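Local coordinates for methanol--corrinoid protein co-methyltransferase (Methanosarcina barkeri, PDB 2I2X) that transfers the methyl group of methanol to the cob(I)amide carried by its partner protein MtaC, in the methanol pathway of methanogenesis, at residues A158-V163 against G211-G216; L184-G189 against K438-C443. All blocks are in the same frame, centred on the assembly; numbering follows the deposited sequence.

Contact 1: A158-V163 against G211-G216; sequences ADLLSV and GTISAG
Leu160 pairs with Ile213 and Leu161 with Ser214 as neighbouring parallel strands of the TIM barrel, joined by a beta-alpha-beta crossover whose connection includes helix 181-210. Three backbone hydrogen bonds hold the ladder: Ile213 N to Asp159 O (2.9 Å), Leu161 N to Ile213 O (2.9 Å) and Ala215 N to Leu161 O (3.0 Å). Strand 160-163 thus offers N-H and C=O of Leu161 to the same neighbour, while Leu160 and Ser162 bond through their backbones to strand 119-126.

Van der Waals contacts flank the ladder. Leu160 and Ile213 run side by side on one face, an apolar pair with CD2 of the leucine against CG2 of the isoleucine at 3.7 Å, and Leu160 CB also meets Ala215 CB at 4.0 Å. Ile213 CG2 lies anti to its own N, beside the carbonyl carbon, which turns this branch toward the leucine. On the other face, covered by helices 143-155 and 181-210, Leu161 crosses Thr212 at about a right angle, with CD1 3.6 Å from OG1. That hydroxyl is hydrogen-bonded to Thr210, and the threonine methyl CG2 rests 3.4 Å from Ala158 O.

The polar side-chain contact comes at the C-terminal end, where the chain continues to Glu164, a zinc ligand. Here Gly216 takes backbone angles at which a CB would collide with the carbonyl O of Ala215. Ser162 OG, also bonded to Arg123 NH2, donates to Gly216 O at 2.8 Å, lying in the carbonyl plane with a C=O...OG angle of 152°.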
ATOM      1  N   ALA A 158      -2.519   6.456 -26.212  1.00 13.06           N
ATOM      2  CA  ALA A 158      -3.088   5.256 -25.605  1.00 12.95           C
ATOM      3  C   ALA A 158      -2.876   4.042 -26.498  1.00 12.93           C
ATOM      4  O   ALA A 158      -3.106   4.097 -27.702  1.00 12.38           O
ATOM      5  CB  ALA A 158      -4.550   5.439 -25.233  1.00 12.51           C
ATOM      6  N   ASP A 159      -2.388   2.962 -25.883  1.00 13.34           N
ATOM      7  CA  ASP A 159      -2.063   1.715 -26.561  1.00 13.09           C
ATOM      8  C   ASP A 159      -3.221   0.719 -26.439  1.00 13.20           C
ATOM      9  O   ASP A 159      -3.532  -0.011 -27.385  1.00 14.04           O
ATOM     10  CB  ASP A 159      -0.805   1.112 -25.932  1.00 13.40           C
ATOM     11  CG  ASP A 159       0.436   1.977 -26.129  1.00 14.49           C
ATOM     12  OD1 ASP A 159       1.046   2.388 -25.122  1.00 16.82           O
ATOM     13  OD2 ASP A 159       0.823   2.246 -27.285  1.00 16.24           O
ATOM     14  N   LEU A 160      -3.863   0.686 -25.275  1.00 12.72           N
ATOM     15  CA  LEU A 160      -4.975  -0.238 -25.034  1.00 12.29           C
ATOM     16  C   LEU A 160      -6.203   0.584 -24.713  1.00 12.35           C
ATOM     17  O   LEU A 160      -6.109   1.633 -24.056  1.00 13.57           O
ATOM     18  CB  LEU A 160      -4.657  -1.223 -23.896  1.00 11.66           C
ATOM     19  CG  LEU A 160      -3.240  -1.849 -23.909  1.00 11.90           C
ATOM     20  CD1 LEU A 160      -2.844  -2.391 -22.541  1.00 11.30           C
ATOM     21  CD2 LEU A 160      -3.034  -2.928 -24.935  1.00 10.19           C
ATOM     22  N   LEU A 161      -7.358   0.123 -25.173  1.00 11.31           N
ATOM     23  CA  LEU A 161      -8.606   0.845 -24.968  1.00 11.00           C
ATOM     24  C   LEU A 161      -9.590  -0.017 -24.193  1.00 10.41           C
ATOM     25  O   LEU A 161      -9.781  -1.179 -24.534  1.00 10.75           O
ATOM     26  CB  LEU A 161      -9.220   1.246 -26.321  1.00 10.52           C
ATOM     27  CG  LEU A 161      -8.348   2.023 -27.315  1.00 11.83           C
ATOM     28  CD1 LEU A 161      -9.095   2.265 -28.618  1.00 13.53           C
ATOM     29  CD2 LEU A 161      -7.866   3.351 -26.718  1.00 11.74           C
ATOM     30  N   SER A 162     -10.221   0.553 -23.172  1.00  9.57           N
ATOM     31  CA  SER A 162     -11.136  -0.173 -22.317  1.00  9.40           C
ATOM     32  C   SER A 162     -12.216   0.784 -21.845  1.00  9.35           C
ATOM     33  O   SER A 162     -12.085   2.011 -22.005  1.00  9.14           O
ATOM     34  CB  SER A 162     -10.390  -0.662 -21.081  1.00  9.85           C
ATOM     35  OG  SER A 162      -9.738  -1.900 -21.295  1.00 12.17           O
ATOM     36  N   VAL A 163     -13.266   0.222 -21.245  1.00  8.30           N
ATOM     37  CA  VAL A 163     -14.299   0.994 -20.558  1.00  8.11           C
ATOM     38  C   VAL A 163     -14.892   0.046 -19.547  1.00  8.38           C
ATOM     39  O   VAL A 163     -14.840  -1.158 -19.741  1.00  7.58           O
ATOM     40  CB  VAL A 163     -15.447   1.498 -21.524  1.00  8.37           C
ATOM     41  CG1 VAL A 163     -15.962   0.395 -22.407  1.00  5.71           C
ATOM     42  CG2 VAL A 163     -16.623   2.088 -20.725  1.00  6.81           C
ATOM     43  N   GLY A 211      -4.723   1.845 -35.241  1.00 18.52           N
ATOM     44  CA  GLY A 211      -3.599   0.931 -34.992  1.00 17.03           C
ATOM     45  C   GLY A 211      -3.368   0.667 -33.511  1.00 16.81           C
ATOM     46  O   GLY A 211      -2.251   0.357 -33.112  1.00 17.20           O
ATOM     47  N   THR A 212      -4.409   0.804 -32.685  1.00 15.79           N
ATOM     48  CA  THR A 212      -4.288   0.511 -31.269  1.00 14.91           C
ATOM     49  C   THR A 212      -4.984  -0.802 -30.882  1.00 14.50           C
ATOM     50  O   THR A 212      -5.378  -1.602 -31.738  1.00 13.62           O
ATOM     51  CB  THR A 212      -4.792   1.663 -30.417  1.00 15.51           C
ATOM     52  OG1 THR A 212      -6.202   1.854 -30.654  1.00 16.31           O
ATOM     53  CG2 THR A 212      -3.981   2.945 -30.728  1.00 14.20           C
ATOM     54  N   ILE A 213      -5.122  -1.046 -29.585  1.00 13.84           N
ATOM     55  CA  ILE A 213      -5.702  -2.314 -29.192  1.00 13.02           C
ATOM     56  C   ILE A 213      -7.047  -2.217 -28.523  1.00 12.12           C
ATOM     57  O   ILE A 213      -7.224  -1.485 -27.570  1.00 12.30           O
ATOM     58  CB  ILE A 213      -4.683  -3.221 -28.475  1.00 13.68           C
ATOM     59  CG1 ILE A 213      -3.958  -4.020 -29.585  1.00 14.87           C
ATOM     60  CG2 ILE A 213      -5.385  -4.174 -27.483  1.00 11.30           C
ATOM     61  CD1 ILE A 213      -2.508  -4.008 -29.473  1.00 16.88           C
ATOM     62  N   SER A 214      -8.008  -2.942 -29.072  1.00 10.80           N
ATOM     63  CA  SER A 214      -9.314  -3.045 -28.456  1.00 10.10           C
ATOM     64  C   SER A 214      -9.155  -4.074 -27.336  1.00  9.43           C
ATOM     65  O   SER A 214      -9.093  -5.278 -27.593  1.00  9.59           O
ATOM     66  CB  SER A 214     -10.346  -3.477 -29.508  1.00  9.86           C
ATOM     67  OG  SER A 214     -11.611  -3.700 -28.934  1.00 11.14           O
ATOM     68  N   ALA A 215      -9.045  -3.606 -26.099  1.00  8.25           N
ATOM     69  CA  ALA A 215      -8.588  -4.476 -25.036  1.00  7.70           C
ATOM     70  C   ALA A 215      -9.684  -5.308 -24.337  1.00  7.15           C
ATOM     71  O   ALA A 215      -9.574  -6.527 -24.259  1.00  6.95           O
ATOM     72  CB  ALA A 215      -7.733  -3.702 -24.043  1.00  7.55           C
ATOM     73  N   GLY A 216     -10.727  -4.656 -23.831  1.00  7.11           N
ATOM     74  CA  GLY A 216     -11.861  -5.358 -23.222  1.00  6.96           C
ATOM     75  C   GLY A 216     -12.474  -4.570 -22.076  1.00  7.59           C
ATOM     76  O   GLY A 216     -11.940  -3.534 -21.678  1.00  7.68           O
TER

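Contact 2: L184-G189 against K438-C443; sequences LLYSIG and KFMDDC
Tyr186 reaches out from helix 184-189 and is met by three residues of helix 438-443, each from a different direction. Its CG stands anti to the backbone N (chi1 179°), a torsion that carries the ring outward beneath the Cys443 side chain, whose CB lies over one face in a CH-pi contact of doubtful exact spacing. Cys443 SG approaches the same ring obliquely, 4.1 Å from its centroid. Met440, its chain bent at chi2 and chi3, brings SD to the ring edge, 3.8 Å from Tyr186 CE1, a Met-aromatic contact in the ring plane. Phe439 lies nearer the root of the tyrosine: CE2 is 3.8 Å from Tyr186 CB, and CZ is 4.0 Å from Leu185 CD1. One face of the phenylalanine carries Cys443 SG, offset toward the rim, so the sulfur touches both aromatic rings; Phe439 also stacks with Tyr390.

The segment axes cross at -104°, 10.9 Å apart, and these side chains fill the interval. At the far end of the tyrosine, a water lies 2.6 Å from Tyr186 OH and donates to Met440 O at 3.0 Å. With an alanine at Tyr186 the ring is gone, which is likely to open a gap under Cys443 and beside the Met440 sulfur and leave this water without its hydroxyl partner. Joined by sulfur, aromatic and aliphatic groups, with no direct hydrogen bond detected between them, the segments rely on close fit, and the water supplies their polar link.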
ATOM      1  N   LEU A 184     -31.176 -10.439 -11.942  1.00 11.46           N
ATOM      2  CA  LEU A 184     -29.745 -10.574 -12.178  1.00 10.77           C
ATOM      3  C   LEU A 184     -29.448 -11.133 -13.568  1.00  9.65           C
ATOM      4  O   LEU A 184     -28.660 -10.534 -14.308  1.00  8.58           O
ATOM      5  CB  LEU A 184     -29.093 -11.434 -11.088  1.00 11.09           C
ATOM      6  CG  LEU A 184     -28.480 -10.853  -9.799  1.00 11.87           C
ATOM      7  CD1 LEU A 184     -28.842  -9.407  -9.461  1.00  9.65           C
ATOM      8  CD2 LEU A 184     -28.795 -11.789  -8.623  1.00 11.76           C
ATOM      9  N   LEU A 185     -30.078 -12.268 -13.909  1.00  9.19           N
ATOM     10  CA  LEU A 185     -29.957 -12.887 -15.250  1.00  8.52           C
ATOM     11  C   LEU A 185     -30.290 -11.932 -16.393  1.00  8.66           C
ATOM     12  O   LEU A 185     -29.594 -11.882 -17.422  1.00  8.39           O
ATOM     13  CB  LEU A 185     -30.852 -14.108 -15.360  1.00  8.61           C
ATOM     14  CG  LEU A 185     -30.372 -15.346 -16.147  1.00  9.60           C
ATOM     15  CD1 LEU A 185     -31.514 -16.233 -16.505  1.00  7.86           C
ATOM     16  CD2 LEU A 185     -29.572 -15.011 -17.399  1.00  9.54           C
ATOM     17  N   TYR A 186     -31.336 -11.138 -16.198  1.00  8.34           N
ATOM     18  CA  TYR A 186     -31.786 -10.266 -17.248  1.00  9.03           C
ATOM     19  C   TYR A 186     -30.854  -9.071 -17.391  1.00  8.80           C
ATOM     20  O   TYR A 186     -30.374  -8.788 -18.501  1.00  9.51           O
ATOM     21  CB  TYR A 186     -33.241  -9.846 -16.987  1.00  9.11           C
ATOM     22  CG  TYR A 186     -33.843  -8.903 -17.988  1.00 10.23           C
ATOM     23  CD1 TYR A 186     -34.047  -9.286 -19.318  1.00 12.76           C
ATOM     24  CD2 TYR A 186     -34.287  -7.629 -17.594  1.00 13.66           C
ATOM     25  CE1 TYR A 186     -34.675  -8.409 -20.246  1.00 11.67           C
ATOM     26  CE2 TYR A 186     -34.902  -6.741 -18.516  1.00 12.13           C
ATOM     27  CZ  TYR A 186     -35.088  -7.151 -19.822  1.00 11.99           C
ATOM     28  OH  TYR A 186     -35.660  -6.283 -20.704  1.00 12.64           O
ATOM     29  N   SER A 187     -30.608  -8.370 -16.283  1.00  8.21           N
ATOM     30  CA  SER A 187     -29.723  -7.192 -16.286  1.00  8.08           C
ATOM     31  C   SER A 187     -28.340  -7.470 -16.811  1.00  7.17           C
ATOM     32  O   SER A 187     -27.854  -6.772 -17.699  1.00  7.10           O
ATOM     33  CB  SER A 187     -29.609  -6.547 -14.893  1.00  8.05           C
ATOM     34  OG  SER A 187     -29.331  -7.512 -13.914  1.00  9.31           O
ATOM     35  N   ILE A 188     -27.723  -8.517 -16.295  1.00  6.95           N
ATOM     36  CA  ILE A 188     -26.337  -8.798 -16.649  1.00  7.37           C
ATOM     37  C   ILE A 188     -26.258  -9.601 -17.947  1.00  7.46           C
ATOM     38  O   ILE A 188     -25.625  -9.195 -18.930  1.00  7.73           O
ATOM     39  CB  ILE A 188     -25.588  -9.577 -15.491  1.00  7.40           C
ATOM     40  CG1 ILE A 188     -25.733  -8.849 -14.142  1.00  6.62           C
ATOM     41  CG2 ILE A 188     -24.161  -9.841 -15.869  1.00  5.18           C
ATOM     42  CD1 ILE A 188     -25.267  -9.671 -12.949  1.00  4.08           C
ATOM     43  N   GLY A 189     -26.884 -10.765 -17.931  1.00  7.78           N
ATOM     44  CA  GLY A 189     -26.855 -11.661 -19.090  1.00  8.47           C
ATOM     45  C   GLY A 189     -27.511 -11.086 -20.340  1.00  8.24           C
ATOM     46  O   GLY A 189     -26.948 -11.174 -21.412  1.00  8.23           O
ATOM     47  N   LYS A 438     -39.549 -15.497 -24.769  1.00 14.61           N
ATOM     48  CA  LYS A 438     -40.399 -15.580 -23.585  1.00 14.99           C
ATOM     49  C   LYS A 438     -39.820 -14.787 -22.392  1.00 15.73           C
ATOM     50  O   LYS A 438     -40.501 -13.917 -21.807  1.00 16.23           O
ATOM     51  CB  LYS A 438     -40.488 -17.046 -23.197  1.00 15.16           C
ATOM     52  CG  LYS A 438     -41.620 -17.514 -22.317  1.00 15.15           C
ATOM     53  CD  LYS A 438     -42.614 -16.501 -21.863  1.00 16.67           C
ATOM     54  CE  LYS A 438     -43.571 -17.235 -20.929  1.00 18.52           C
ATOM     55  NZ  LYS A 438     -44.248 -16.343 -19.947  1.00 19.10           N
ATOM     56  N   PHE A 439     -38.579 -15.111 -22.017  1.00 15.39           N
ATOM     57  CA  PHE A 439     -37.917 -14.493 -20.890  1.00 15.55           C
ATOM     58  C   PHE A 439     -37.743 -13.005 -21.154  1.00 15.70           C
ATOM     59  O   PHE A 439     -38.061 -12.165 -20.298  1.00 15.95           O
ATOM     60  CB  PHE A 439     -36.553 -15.153 -20.641  1.00 15.69           C
ATOM     61  CG  PHE A 439     -35.811 -14.595 -19.446  1.00 16.20           C
ATOM     62  CD1 PHE A 439     -36.151 -15.006 -18.142  1.00 15.47           C
ATOM     63  CD2 PHE A 439     -34.771 -13.683 -19.624  1.00 13.11           C
ATOM     64  CE1 PHE A 439     -35.468 -14.518 -17.035  1.00 15.86           C
ATOM     65  CE2 PHE A 439     -34.072 -13.191 -18.540  1.00 15.45           C
ATOM     66  CZ  PHE A 439     -34.421 -13.605 -17.220  1.00 17.16           C
ATOM     67  N   MET A 440     -37.261 -12.672 -22.343  1.00 15.41           N
ATOM     68  CA  MET A 440     -37.081 -11.280 -22.677  1.00 16.07           C
ATOM     69  C   MET A 440     -38.387 -10.539 -22.476  1.00 16.63           C
ATOM     70  O   MET A 440     -38.412  -9.496 -21.785  1.00 17.16           O
ATOM     71  CB  MET A 440     -36.519 -11.103 -24.092  1.00 15.83           C
ATOM     72  CG  MET A 440     -35.088 -11.627 -24.219  1.00 16.82           C
ATOM     73  SD  MET A 440     -33.912 -10.906 -22.985  1.00 16.15           S
ATOM     74  CE  MET A 440     -33.585  -9.374 -23.865  1.00 10.84           C
ATOM     75  N   ASP A 441     -39.469 -11.099 -23.025  1.00 16.92           N
ATOM     76  CA  ASP A 441     -40.781 -10.471 -22.929  1.00 17.21           C
ATOM     77  C   ASP A 441     -41.314 -10.396 -21.519  1.00 16.25           C
ATOM     78  O   ASP A 441     -41.807  -9.347 -21.142  1.00 15.96           O
ATOM     79  CB  ASP A 441     -41.840 -11.106 -23.855  1.00 18.49           C
ATOM     80  CG  ASP A 441     -43.166 -10.303 -23.847  1.00 21.33           C
ATOM     81  OD1 ASP A 441     -43.124  -9.084 -24.183  1.00 22.38           O
ATOM     82  OD2 ASP A 441     -44.227 -10.878 -23.461  1.00 24.52           O
ATOM     83  N   ASP A 442     -41.219 -11.480 -20.747  1.00 15.73           N
ATOM     84  CA  ASP A 442     -41.602 -11.443 -19.320  1.00 16.25           C
ATOM     85  C   ASP A 442     -40.867 -10.328 -18.581  1.00 16.35           C
ATOM     86  O   ASP A 442     -41.483  -9.583 -17.802  1.00 16.60           O
ATOM     87  CB  ASP A 442     -41.282 -12.772 -18.595  1.00 16.96           C
ATOM     88  CG  ASP A 442     -42.255 -13.899 -18.938  1.00 18.55           C
ATOM     89  OD1 ASP A 442     -43.274 -13.654 -19.631  1.00 20.56           O
ATOM     90  OD2 ASP A 442     -42.011 -15.041 -18.498  1.00 18.76           O
ATOM     91  N   CYS A 443     -39.554 -10.208 -18.833  1.00 15.69           N
ATOM     92  CA  CYS A 443     -38.728  -9.261 -18.089  1.00 15.71           C
ATOM     93  C   CYS A 443     -38.993  -7.833 -18.512  1.00 15.20           C
ATOM     94  O   CYS A 443     -39.093  -6.931 -17.642  1.00 13.53           O
ATOM     95  CB  CYS A 443     -37.228  -9.578 -18.200  1.00 15.21           C
ATOM     96  SG  CYS A 443     -36.776 -11.138 -17.448  1.00 16.00           S
TER
HETATM   97  O   HOH W   1     -36.622  -7.377 -22.832  1.00 13.04           O

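Overall arrangement
Helix 181-210 ties the two contacts together: contact 2 uses a turn near its beginning, and after its end the chain enters strand 213-216 of contact 1. Both contacts are buried; their centres lie about 14 Å and about 22 Å from the centre of the chain, and about 30 Å from each other. Contact 1 belongs to the barrel wall, close to the zinc site; contact 2 attaches the C-terminal helix 436-450 to a barrel helix, away from the annotated sites. Their chemistry follows this placing. Backbone hydrogen bonding sets the parallel strands, whereas the steeply crossed helices meet chiefly through side chains, with one water reaching a backbone carbonyl.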